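Local coordinates for sensor protein CzcS (Pseudomonas aeruginosa, PDB 5GPO) that probably acts in a two-component regulatory system as a zinc-responsive inner-membrane histidine kinase, represented here by its sensor domain, at residues L51-I55 with L64-G68; L81-Q86 with V120-L124; Q91-Q95 with L106-S111. All coordinates share one frame; numbering follows the deposited sequence.

Overall arrangement
The three contacts sample one antiparallel sheet whose strand order is 63-68, 51-57, 119-127, 104-113, 93-98. Contacts 1 and 3 are the hairpins at its two borders, their centres about 14 Å apart and their nearest atoms about 7 Å apart. Contact 2 lays helix 75-86 against strand 119-127 and lies about 12 Å from contact 1 and 7 Å from contact 3, centre to centre. Along the chain contact 1 closes first, and contact 3 is nested inside the loop that contact 2 closes. Helix 75-86 lies on one face of the sheet, and the second subunit packs on the face that carries Val122 and Ile108.

Contact 1: L51-I55 with L64-G68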
ATOM      1  N   LEU B  51      -2.572  -5.142  -2.251  1.00 20.20           N
ATOM      2  CA  LEU B  51      -2.659  -5.943  -1.049  1.00 20.60           C
ATOM      3  C   LEU B  51      -3.940  -5.563  -0.317  1.00 15.98           C
ATOM      4  O   LEU B  51      -4.400  -4.419  -0.391  1.00 19.11           O
ATOM      5  CB  LEU B  51      -1.421  -5.714  -0.171  1.00 18.72           C
ATOM      6  CG  LEU B  51      -0.036  -6.051  -0.722  1.00 20.95           C
ATOM      7  CD1 LEU B  51       1.003  -5.273   0.053  1.00 22.06           C
ATOM      8  CD2 LEU B  51       0.232  -7.552  -0.584  1.00 17.09           C
ATOM      9  N   HIS B  52      -4.546  -6.538   0.356  1.00 17.88           N
ATOM     10  CA  HIS B  52      -5.718  -6.248   1.163  1.00 18.87           C
ATOM     11  C   HIS B  52      -5.600  -6.991   2.486  1.00 19.31           C
ATOM     12  O   HIS B  52      -5.097  -8.117   2.531  1.00 20.41           O
ATOM     13  CB  HIS B  52      -7.010  -6.643   0.441  1.00 18.28           C
ATOM     14  CG  HIS B  52      -8.253  -6.202   1.157  1.00 21.01           C
ATOM     15  ND1 HIS B  52      -8.858  -6.967   2.129  1.00 23.15           N
ATOM     16  CD2 HIS B  52      -8.996  -5.073   1.051  1.00 24.42           C
ATOM     17  CE1 HIS B  52      -9.927  -6.337   2.588  1.00 17.98           C
ATOM     18  NE2 HIS B  52     -10.031  -5.181   1.954  1.00 25.04           N
ATOM     19  N   LEU B  53      -6.010  -6.337   3.563  1.00 16.24           N
ATOM     20  CA  LEU B  53      -5.896  -6.950   4.883  1.00 22.08           C
ATOM     21  C   LEU B  53      -7.231  -6.905   5.604  1.00 21.90           C
ATOM     22  O   LEU B  53      -7.844  -5.836   5.725  1.00 14.09           O
ATOM     23  CB  LEU B  53      -4.812  -6.258   5.710  1.00 16.72           C
ATOM     24  CG  LEU B  53      -4.546  -6.829   7.114  1.00 20.27           C
ATOM     25  CD1 LEU B  53      -4.209  -8.317   7.044  1.00 17.67           C
ATOM     26  CD2 LEU B  53      -3.424  -6.058   7.793  1.00 21.42           C
ATOM     27  N   SER B  54      -7.689  -8.075   6.059  1.00 18.83           N
ATOM     28  CA  SER B  54      -8.918  -8.217   6.834  0.73 18.94           C
ATOM     29  C   SER B  54      -8.582  -8.809   8.183  1.00 21.21           C
ATOM     30  O   SER B  54      -7.914  -9.852   8.266  1.00 23.34           O
ATOM     31  CB  SER B  54      -9.935  -9.119   6.130  0.73 19.42           C
ATOM     32  OG  SER B  54     -10.498  -8.502   4.999  0.73 19.11           O
ATOM     33  N   ILE B  55      -9.034  -8.159   9.250  1.00 18.89           N
ATOM     34  CA  ILE B  55      -8.818  -8.628  10.606  1.00 19.41           C
ATOM     35  C   ILE B  55     -10.173  -8.736  11.275  1.00 18.51           C
ATOM     36  O   ILE B  55     -10.906  -7.745  11.346  1.00 21.59           O
ATOM     37  CB  ILE B  55      -7.877  -7.688  11.365  1.00 19.85           C
ATOM     38  CG1 ILE B  55      -6.511  -7.758  10.673  1.00 20.91           C
ATOM     39  CG2 ILE B  55      -7.800  -8.070  12.846  1.00 22.60           C
ATOM     40  CD1 ILE B  55      -5.415  -7.198  11.456  1.00 31.06           C
ATOM     41  N   LEU B  64     -12.849  -6.323  12.461  1.00 20.96           N
ATOM     42  CA  LEU B  64     -12.291  -5.271  13.292  1.00 25.48           C
ATOM     43  C   LEU B  64     -11.548  -4.239  12.459  1.00 25.26           C
ATOM     44  O   LEU B  64     -11.653  -3.042  12.733  1.00 25.06           O
ATOM     45  CB  LEU B  64     -11.360  -5.856  14.365  1.00 29.13           C
ATOM     46  CG  LEU B  64     -10.433  -4.884  15.116  1.00 35.99           C
ATOM     47  CD1 LEU B  64     -11.215  -3.812  15.873  1.00 37.40           C
ATOM     48  CD2 LEU B  64      -9.485  -5.607  16.062  1.00 32.06           C
ATOM     49  N   MET B  65     -10.811  -4.683  11.442  1.00 23.24           N
ATOM     50  CA  MET B  65     -10.121  -3.780  10.528  1.00 25.17           C
ATOM     51  C   MET B  65     -10.207  -4.339   9.124  1.00 17.02           C
ATOM     52  O   MET B  65     -10.118  -5.551   8.929  1.00 20.43           O
ATOM     53  CB  MET B  65      -8.642  -3.604  10.860  1.00 20.66           C
ATOM     54  CG  MET B  65      -8.296  -3.164  12.245  1.00 29.26           C
ATOM     55  SD  MET B  65      -6.496  -3.265  12.295  1.00 27.66           S
ATOM     56  CE  MET B  65      -6.206  -3.077  14.045  1.00 31.56           C
ATOM     57  N   SER B  66     -10.352  -3.448   8.151  1.00 17.51           N
ATOM     58  CA  SER B  66     -10.380  -3.840   6.753  1.00 18.58           C
ATOM     59  C   SER B  66      -9.820  -2.677   5.945  1.00 20.04           C
ATOM     60  O   SER B  66     -10.305  -1.553   6.089  1.00 18.40           O
ATOM     61  CB  SER B  66     -11.806  -4.183   6.326  1.00 22.97           C
ATOM     62  OG  SER B  66     -11.855  -4.573   4.972  1.00 25.77           O
ATOM     63  N   PHE B  67      -8.774  -2.925   5.151  1.00 20.81           N
ATOM     64  CA  PHE B  67      -8.255  -1.882   4.272  1.00 17.08           C
ATOM     65  C   PHE B  67      -7.376  -2.498   3.190  1.00 21.38           C
ATOM     66  O   PHE B  67      -6.963  -3.652   3.274  1.00 18.21           O
ATOM     67  CB  PHE B  67      -7.476  -0.820   5.060  1.00 20.59           C
ATOM     68  CG  PHE B  67      -6.474  -1.387   6.020  1.00 20.64           C
ATOM     69  CD1 PHE B  67      -5.238  -1.837   5.574  1.00 19.35           C
ATOM     70  CD2 PHE B  67      -6.755  -1.454   7.375  1.00 22.18           C
ATOM     71  CE1 PHE B  67      -4.304  -2.348   6.459  1.00 20.11           C
ATOM     72  CE2 PHE B  67      -5.829  -1.968   8.269  1.00 22.91           C
ATOM     73  CZ  PHE B  67      -4.597  -2.412   7.812  1.00 20.37           C
ATOM     74  N   GLY B  68      -7.079  -1.692   2.175  1.00 18.78           N
ATOM     75  CA  GLY B  68      -6.242  -2.153   1.090  1.00 22.00           C
ATOM     76  C   GLY B  68      -6.963  -2.074  -0.236  1.00 19.29           C
ATOM     77  O   GLY B  68      -7.939  -1.328  -0.395  1.00 18.06           O
TER
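The carbonyl O of Ile55 is gripped by two consecutive backbone amides, Leu64 N at 2.7 Å and Met65 N at 3.1 Å from Ile55 O. Leu64 and Met65 thus both face Ile55 in a classic beta bulge. From Met65 to Phe67 the pairing is antiparallel: Ile55 N donates to Met65 O (2.8 Å), and Leu53 N reaches Phe67 O at 2.9 Å with a nearly straight N-H...O angle of 175°. With CG anti to the backbone N (chi1 -173°), the His52 imidazole is brought across to the partner strand, and Phe67 O lies over one of its faces, 3.3 Å from His52 CD2. At the edge of the same ring stands Ser66 OG, 3.5 Å from His52 CE1. On the face that carries Leu53, Ile55, Met65 and Phe67, CD2 of Leu53 touches CZ of Phe67 at 3.8 Å, while the Ile55 methyl CD1 meets the sulfur of Met65. Leu41 and Ala38 of the second subunit pack on this row, and the Phe67 side chain is about 9 Å from a bound zinc ion. Paired amides thus hold the two strands in line, and the apolar row they carry forms part of the dimer interface near the metal.

Contact 2: L81-Q86 with V120-L124; sequences LLARLQ and VQVLL
Helix 81-86 runs roughly antiparallel to strand 120-124, at 141° between their directions, with the segment axes 9.7 Å apart at closest approach. Such spacing leaves room for one layer of interleaved side chains, and Leu123 lies at its centre. Its methyl CD2 meets two leucines one helical turn apart, touching CD2 of Leu81 at 3.6 Å and CD1 of Leu85 at 3.8 Å. Leu123 reaches out from the strand as Leu81 and Leu85 reach out from the helix, so the branches overlap along their flanks. The other methyl, CD1 of Leu123, lies 4.4 Å from CB of Leu82. Two residues earlier on the strand, Gln121 also points to the helix. A bend at its second torsion (chi2 -81°) brings the amide alongside Leu85, where OE1 of Gln121 comes within 3.7 Å of Leu85 CD1. Gln121 CG rests 4.2 Å from CD1 of Leu82, and NE2 of Gln121 approaches the aliphatic part of Gln86. The amide oxygen, though laid against a leucine, is satisfied by a hydrogen bond with Ser111 OG on the neighbouring strand. Val122 points away from the helix, and on the opposite face it packs on Leu17 of the second subunit. A helix inserted between the second and third strands and laid on one face of a five-stranded antiparallel sheet ordered 2-1-5-4-3 is consistent with the PAS-like fold of many histidine-kinase sensor domains.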
ATOM      1  N   LEU B  81     -11.287 -19.186   3.103  1.00 21.85           N
ATOM      2  CA  LEU B  81     -10.106 -19.180   3.963  1.00 17.88           C
ATOM      3  C   LEU B  81     -10.491 -19.111   5.435  1.00 20.28           C
ATOM      4  O   LEU B  81      -9.928 -19.834   6.264  1.00 25.59           O
ATOM      5  CB  LEU B  81      -9.203 -18.000   3.598  1.00 19.95           C
ATOM      6  CG  LEU B  81      -7.948 -17.841   4.450  1.00 22.80           C
ATOM      7  CD1 LEU B  81      -7.140 -19.112   4.430  1.00 22.06           C
ATOM      8  CD2 LEU B  81      -7.123 -16.675   3.918  1.00 19.89           C
ATOM      9  N   LEU B  82     -11.446 -18.239   5.779  1.00 15.26           N
ATOM     10  CA  LEU B  82     -11.902 -18.140   7.157  1.00 19.61           C
ATOM     11  C   LEU B  82     -12.491 -19.459   7.632  1.00 28.11           C
ATOM     12  O   LEU B  82     -12.338 -19.825   8.803  1.00 23.59           O
ATOM     13  CB  LEU B  82     -12.948 -17.028   7.292  1.00 21.70           C
ATOM     14  CG  LEU B  82     -13.670 -16.975   8.642  1.00 24.29           C
ATOM     15  CD1 LEU B  82     -12.645 -16.709   9.748  1.00 25.49           C
ATOM     16  CD2 LEU B  82     -14.744 -15.891   8.635  1.00 22.65           C
ATOM     17  N   ALA B  83     -13.138 -20.194   6.728  1.00 26.23           N
ATOM     18  CA  ALA B  83     -13.713 -21.480   7.104  1.00 25.77           C
ATOM     19  C   ALA B  83     -12.617 -22.503   7.372  1.00 28.90           C
ATOM     20  O   ALA B  83     -12.744 -23.337   8.277  1.00 27.02           O
ATOM     21  CB  ALA B  83     -14.662 -21.970   6.012  1.00 27.48           C
ATOM     22  N   ARG B  84     -11.523 -22.449   6.611  1.00 25.52           N
ATOM     23  CA  ARG B  84     -10.429 -23.374   6.885  1.00 31.33           C
ATOM     24  C   ARG B  84      -9.775 -23.071   8.227  1.00 26.27           C
ATOM     25  O   ARG B  84      -9.398 -23.994   8.958  1.00 29.52           O
ATOM     26  CB  ARG B  84      -9.416 -23.342   5.745  1.00 27.48           C
ATOM     27  CG  ARG B  84      -9.951 -24.030   4.508  1.00 38.17           C
ATOM     28  CD  ARG B  84      -9.047 -23.831   3.311  1.00 39.36           C
ATOM     29  NE  ARG B  84      -7.753 -24.485   3.476  1.00 37.07           N
ATOM     30  CZ  ARG B  84      -6.742 -24.337   2.625  1.00 42.16           C
ATOM     31  NH1 ARG B  84      -6.885 -23.549   1.569  1.00 37.92           N
ATOM     32  NH2 ARG B  84      -5.587 -24.959   2.838  1.00 35.51           N
ATOM     33  N   LEU B  85      -9.660 -21.787   8.586  1.00 24.42           N
ATOM     34  CA  LEU B  85      -9.099 -21.419   9.887  1.00 24.26           C
ATOM     35  C   LEU B  85      -9.981 -21.929  11.022  1.00 33.49           C
ATOM     36  O   LEU B  85      -9.492 -22.494  12.008  1.00 34.89           O
ATOM     37  CB  LEU B  85      -8.943 -19.901   9.978  1.00 32.04           C
ATOM     38  CG  LEU B  85      -7.860 -19.221   9.144  1.00 26.55           C
ATOM     39  CD1 LEU B  85      -7.971 -17.702   9.275  1.00 25.11           C
ATOM     40  CD2 LEU B  85      -6.475 -19.689   9.566  1.00 30.53           C
ATOM     41  N   GLN B  86     -11.295 -21.742  10.893  1.00 31.42           N
ATOM     42  CA  GLN B  86     -12.219 -22.139  11.947  1.00 33.69           C
ATOM     43  C   GLN B  86     -12.381 -23.652  12.044  1.00 42.16           C
ATOM     44  O   GLN B  86     -12.867 -24.142  13.072  1.00 44.33           O
ATOM     45  CB  GLN B  86     -13.563 -21.444  11.722  1.00 29.06           C
ATOM     46  CG  GLN B  86     -13.440 -19.924  11.854  1.00 38.60           C
ATOM     47  CD  GLN B  86     -14.756 -19.182  11.683  1.00 45.47           C
ATOM     48  OE1 GLN B  86     -15.643 -19.616  10.945  1.00 40.41           O
ATOM     49  NE2 GLN B  86     -14.891 -18.056  12.377  1.00 41.54           N
ATOM     50  N   VAL B 120      -7.946 -12.658  17.179  1.00 20.55           N
ATOM     51  CA  VAL B 120      -8.318 -12.215  15.842  1.00 19.09           C
ATOM     52  C   VAL B 120      -7.914 -13.255  14.810  1.00 20.96           C
ATOM     53  O   VAL B 120      -6.982 -14.048  15.010  1.00 19.93           O
ATOM     54  CB  VAL B 120      -7.713 -10.831  15.473  1.00 16.72           C
ATOM     55  CG1 VAL B 120      -8.279  -9.719  16.377  1.00 20.31           C
ATOM     56  CG2 VAL B 120      -6.155 -10.852  15.462  1.00 15.77           C
ATOM     57  N   GLN B 121      -8.641 -13.257  13.698  1.00 15.93           N
ATOM     58  CA  GLN B 121      -8.272 -14.001  12.503  1.00 17.13           C
ATOM     59  C   GLN B 121      -7.830 -12.991  11.454  1.00 18.59           C
ATOM     60  O   GLN B 121      -8.523 -11.993  11.225  1.00 16.13           O
ATOM     61  CB  GLN B 121      -9.435 -14.836  11.960  1.00 18.39           C
ATOM     62  CG  GLN B 121     -10.116 -15.765  12.968  1.00 21.21           C
ATOM     63  CD  GLN B 121      -9.365 -17.067  13.185  1.00 22.66           C
ATOM     64  OE1 GLN B 121      -8.172 -17.165  12.912  1.00 28.58           O
ATOM     65  NE2 GLN B 121     -10.072 -18.082  13.676  1.00 25.52           N
ATOM     66  N   VAL B 122      -6.687 -13.253  10.825  1.00 18.11           N
ATOM     67  CA  VAL B 122      -6.021 -12.300   9.940  1.00 18.67           C
ATOM     68  C   VAL B 122      -6.022 -12.896   8.546  1.00 19.17           C
ATOM     69  O   VAL B 122      -5.498 -13.997   8.337  1.00 21.30           O
ATOM     70  CB  VAL B 122      -4.585 -11.999  10.396  1.00 17.20           C
ATOM     71  CG1 VAL B 122      -3.879 -11.067   9.368  1.00 19.03           C
ATOM     72  CG2 VAL B 122      -4.587 -11.373  11.799  1.00 19.70           C
ATOM     73  N   LEU B 123      -6.597 -12.171   7.596  1.00 17.98           N
ATOM     74  CA  LEU B 123      -6.727 -12.624   6.216  1.00 17.15           C
ATOM     75  C   LEU B 123      -5.963 -11.648   5.327  1.00 19.81           C
ATOM     76  O   LEU B 123      -6.414 -10.518   5.111  1.00 18.88           O
ATOM     77  CB  LEU B 123      -8.198 -12.709   5.809  1.00 19.01           C
ATOM     78  CG  LEU B 123      -9.101 -13.566   6.694  1.00 18.03           C
ATOM     79  CD1 LEU B 123     -10.568 -13.529   6.227  1.00 17.82           C
ATOM     80  CD2 LEU B 123      -8.632 -15.002   6.727  1.00 23.19           C
ATOM     81  N   LEU B 124      -4.815 -12.079   4.810  1.00 18.22           N
ATOM     82  CA  LEU B 124      -3.973 -11.240   3.969  1.00 18.88           C
ATOM     83  C   LEU B 124      -4.003 -11.751   2.533  1.00 17.85           C
ATOM     84  O   LEU B 124      -3.687 -12.921   2.268  1.00 18.37           O
ATOM     85  CB  LEU B 124      -2.541 -11.205   4.509  1.00 14.15           C
ATOM     86  CG  LEU B 124      -1.471 -10.435   3.732  1.00 15.51           C
ATOM     87  CD1 LEU B 124      -1.769  -8.938   3.659  1.00 17.04           C
ATOM     88  CD2 LEU B 124      -0.117 -10.678   4.422  1.00 18.59           C
TER

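Contact 3: Q91-Q95 with L106-S111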
ATOM      1  N   GLN B  91      -1.870 -23.957  10.507  1.00 27.24           N
ATOM      2  CA  GLN B  91      -1.590 -22.549  10.229  1.00 27.03           C
ATOM      3  C   GLN B  91      -0.102 -22.290  10.003  1.00 32.28           C
ATOM      4  O   GLN B  91       0.744 -22.974  10.585  1.00 25.80           O
ATOM      5  CB  GLN B  91      -2.104 -21.676  11.365  1.00 26.55           C
ATOM      6  CG  GLN B  91      -3.602 -21.808  11.591  1.00 31.16           C
ATOM      7  CD  GLN B  91      -4.131 -20.729  12.507  1.00 29.49           C
ATOM      8  OE1 GLN B  91      -3.394 -19.823  12.900  1.00 27.09           O
ATOM      9  NE2 GLN B  91      -5.415 -20.809  12.842  1.00 33.05           N
ATOM     10  N   PRO B  92       0.225 -21.292   9.157  1.00 25.26           N
ATOM     11  CA  PRO B  92      -0.733 -20.479   8.400  1.00 22.87           C
ATOM     12  C   PRO B  92      -1.387 -21.259   7.252  1.00 26.31           C
ATOM     13  O   PRO B  92      -0.798 -22.205   6.731  1.00 22.96           O
ATOM     14  CB  PRO B  92       0.129 -19.317   7.888  1.00 22.43           C
ATOM     15  CG  PRO B  92       1.508 -19.876   7.813  1.00 25.31           C
ATOM     16  CD  PRO B  92       1.613 -20.829   8.972  1.00 28.19           C
ATOM     17  N   VAL B  93      -2.613 -20.887   6.907  1.00 20.84           N
ATOM     18  CA  VAL B  93      -3.358 -21.512   5.820  1.00 17.05           C
ATOM     19  C   VAL B  93      -3.165 -20.684   4.554  1.00 22.21           C
ATOM     20  O   VAL B  93      -3.371 -19.466   4.562  1.00 18.65           O
ATOM     21  CB  VAL B  93      -4.855 -21.627   6.169  1.00 27.29           C
ATOM     22  CG1 VAL B  93      -5.617 -22.242   5.014  1.00 24.82           C
ATOM     23  CG2 VAL B  93      -5.059 -22.456   7.441  1.00 26.72           C
ATOM     24  N   PHE B  94      -2.789 -21.346   3.463  1.00 20.02           N
ATOM     25  CA  PHE B  94      -2.608 -20.712   2.171  1.00 22.33           C
ATOM     26  C   PHE B  94      -3.801 -21.003   1.282  1.00 24.84           C
ATOM     27  O   PHE B  94      -4.405 -22.079   1.340  1.00 26.38           O
ATOM     28  CB  PHE B  94      -1.339 -21.201   1.469  1.00 30.08           C
ATOM     29  CG  PHE B  94      -0.088 -20.565   1.975  1.00 25.34           C
ATOM     30  CD1 PHE B  94       0.352 -19.363   1.437  1.00 29.36           C
ATOM     31  CD2 PHE B  94       0.652 -21.163   2.983  1.00 22.37           C
ATOM     32  CE1 PHE B  94       1.520 -18.762   1.901  1.00 28.02           C
ATOM     33  CE2 PHE B  94       1.821 -20.575   3.445  1.00 30.46           C
ATOM     34  CZ  PHE B  94       2.251 -19.368   2.904  1.00 24.20           C
ATOM     35  N   GLN B  95      -4.128 -20.037   0.437  1.00 24.06           N
ATOM     36  CA  GLN B  95      -5.247 -20.204  -0.473  1.00 26.37           C
ATOM     37  C   GLN B  95      -4.910 -19.536  -1.788  1.00 32.31           C
ATOM     38  O   GLN B  95      -4.604 -18.341  -1.812  1.00 27.93           O
ATOM     39  CB  GLN B  95      -6.515 -19.604   0.113  1.00 23.25           C
ATOM     40  CG  GLN B  95      -7.700 -19.730  -0.803  1.00 22.63           C
ATOM     41  CD  GLN B  95      -8.792 -18.790  -0.395  1.00 24.38           C
ATOM     42  OE1 GLN B  95      -8.626 -17.562  -0.461  1.00 26.14           O
ATOM     43  NE2 GLN B  95      -9.908 -19.342   0.057  1.00 28.25           N
ATOM     44  N   LEU B 106      -3.614 -14.830  -4.225  1.00 22.17           N
ATOM     45  CA  LEU B 106      -2.955 -15.644  -3.212  1.00 24.06           C
ATOM     46  C   LEU B 106      -3.207 -14.999  -1.858  1.00 20.27           C
ATOM     47  O   LEU B 106      -2.933 -13.811  -1.670  1.00 22.47           O
ATOM     48  CB  LEU B 106      -1.454 -15.791  -3.474  1.00 27.48           C
ATOM     49  CG  LEU B 106      -0.750 -16.623  -2.389  1.00 29.00           C
ATOM     50  CD1 LEU B 106      -1.369 -18.015  -2.245  1.00 36.70           C
ATOM     51  CD2 LEU B 106       0.770 -16.725  -2.635  1.00 25.62           C
ATOM     52  N   SER B 107      -3.800 -15.763  -0.951  1.00 20.72           N
ATOM     53  CA  SER B 107      -4.081 -15.295   0.390  1.00 22.66           C
ATOM     54  C   SER B 107      -3.424 -16.220   1.409  1.00 20.75           C
ATOM     55  O   SER B 107      -3.092 -17.378   1.123  1.00 20.97           O
ATOM     56  CB  SER B 107      -5.585 -15.223   0.668  1.00 17.89           C
ATOM     57  OG  SER B 107      -6.283 -14.607  -0.390  1.00 23.39           O
ATOM     58  N   ILE B 108      -3.219 -15.672   2.601  1.00 21.51           N
ATOM     59  CA  ILE B 108      -2.699 -16.404   3.746  1.00 19.50           C
ATOM     60  C   ILE B 108      -3.526 -15.982   4.946  1.00 20.60           C
ATOM     61  O   ILE B 108      -3.928 -14.812   5.054  1.00 18.11           O
ATOM     62  CB  ILE B 108      -1.178 -16.152   3.955  1.00 21.19           C
ATOM     63  CG1 ILE B 108      -0.585 -17.142   4.967  1.00 21.59           C
ATOM     64  CG2 ILE B 108      -0.886 -14.710   4.353  1.00 16.42           C
ATOM     65  CD1 ILE B 108       0.934 -17.035   5.099  1.00 19.39           C
ATOM     66  N   GLY B 109      -3.832 -16.928   5.822  1.00 19.14           N
ATOM     67  CA  GLY B 109      -4.599 -16.645   7.015  1.00 19.29           C
ATOM     68  C   GLY B 109      -3.977 -17.261   8.253  1.00 21.55           C
ATOM     69  O   GLY B 109      -3.366 -18.326   8.198  1.00 21.67           O
ATOM     70  N   ALA B 110      -4.135 -16.567   9.378  1.00 18.21           N
ATOM     71  CA  ALA B 110      -3.692 -17.132  10.643  1.00 18.02           C
ATOM     72  C   ALA B 110      -4.465 -16.508  11.795  1.00 20.42           C
ATOM     73  O   ALA B 110      -4.971 -15.385  11.711  1.00 19.48           O
ATOM     74  CB  ALA B 110      -2.179 -16.949  10.848  1.00 17.62           C
ATOM     75  N   SER B 111      -4.545 -17.261  12.886  1.00 18.31           N
ATOM     76  CA  SER B 111      -5.091 -16.737  14.126  1.00 23.91           C
ATOM     77  C   SER B 111      -3.983 -16.030  14.891  1.00 29.26           C
ATOM     78  O   SER B 111      -2.826 -16.471  14.881  1.00 24.48           O
ATOM     79  CB  SER B 111      -5.703 -17.850  14.982  1.00 23.34           C
ATOM     80  OG  SER B 111      -6.674 -18.596  14.266  1.00 27.99           O
TER
HETATM   81  O   HOH W   1      -0.822 -18.902  14.168  1.00 33.90           O
HETATM   82  O   HOH W   2      -8.829 -14.826   0.797  1.00 21.69           O
HETATM   83  O   HOH W   3      -6.884 -16.219  -2.105  1.00 28.56           O
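This is an antiparallel hairpin pairing, in which strand 93-95, with Gln91 and Pro92 leading into it, lies at the border of the sheet within this chain, beside strand 106-111. Val93 with Gly109 and Gln95 with Ser107 are hydrogen-bonded pairs, Ser107 N reaching Gln95 O at 2.8 Å. The Gln91 amide clasps Ser111 at two points: OE1 of Gln91 receives Ser111 N at 2.8 Å from above its carbonyl plane, and NE2 of Gln91 donates, almost in the amide plane, to Ser111 OG at 2.9 Å. That hydroxyl is also bonded to Gln121 OE1 of strand 119-127. A water joins Gln91 OE1 to Ser111 O. Midway, Ile108 lies over one face of the Phe94 ring in a CH-pi contact, CG1 4.1 Å from the centroid. Because its chi1 of -168° sets CG1 anti to the backbone N, the Ile108 chain extends across the ring, and CD1 reaches Phe94 CZ at 3.5 Å and Pro92. Leu106 CD1 borders the ring edge. On the reverse face a water bridges Gln95 OE1 and Ser107 OG, while Gln95 NE2 donates to Ala77 O and Ser107 OG bonds Ser125 OG. The hairpin thus sits between helix 75-86, covering Val93 and Gln95, and the second subunit, whose Arg10 and Leu17 pack on Phe94 and Ile108.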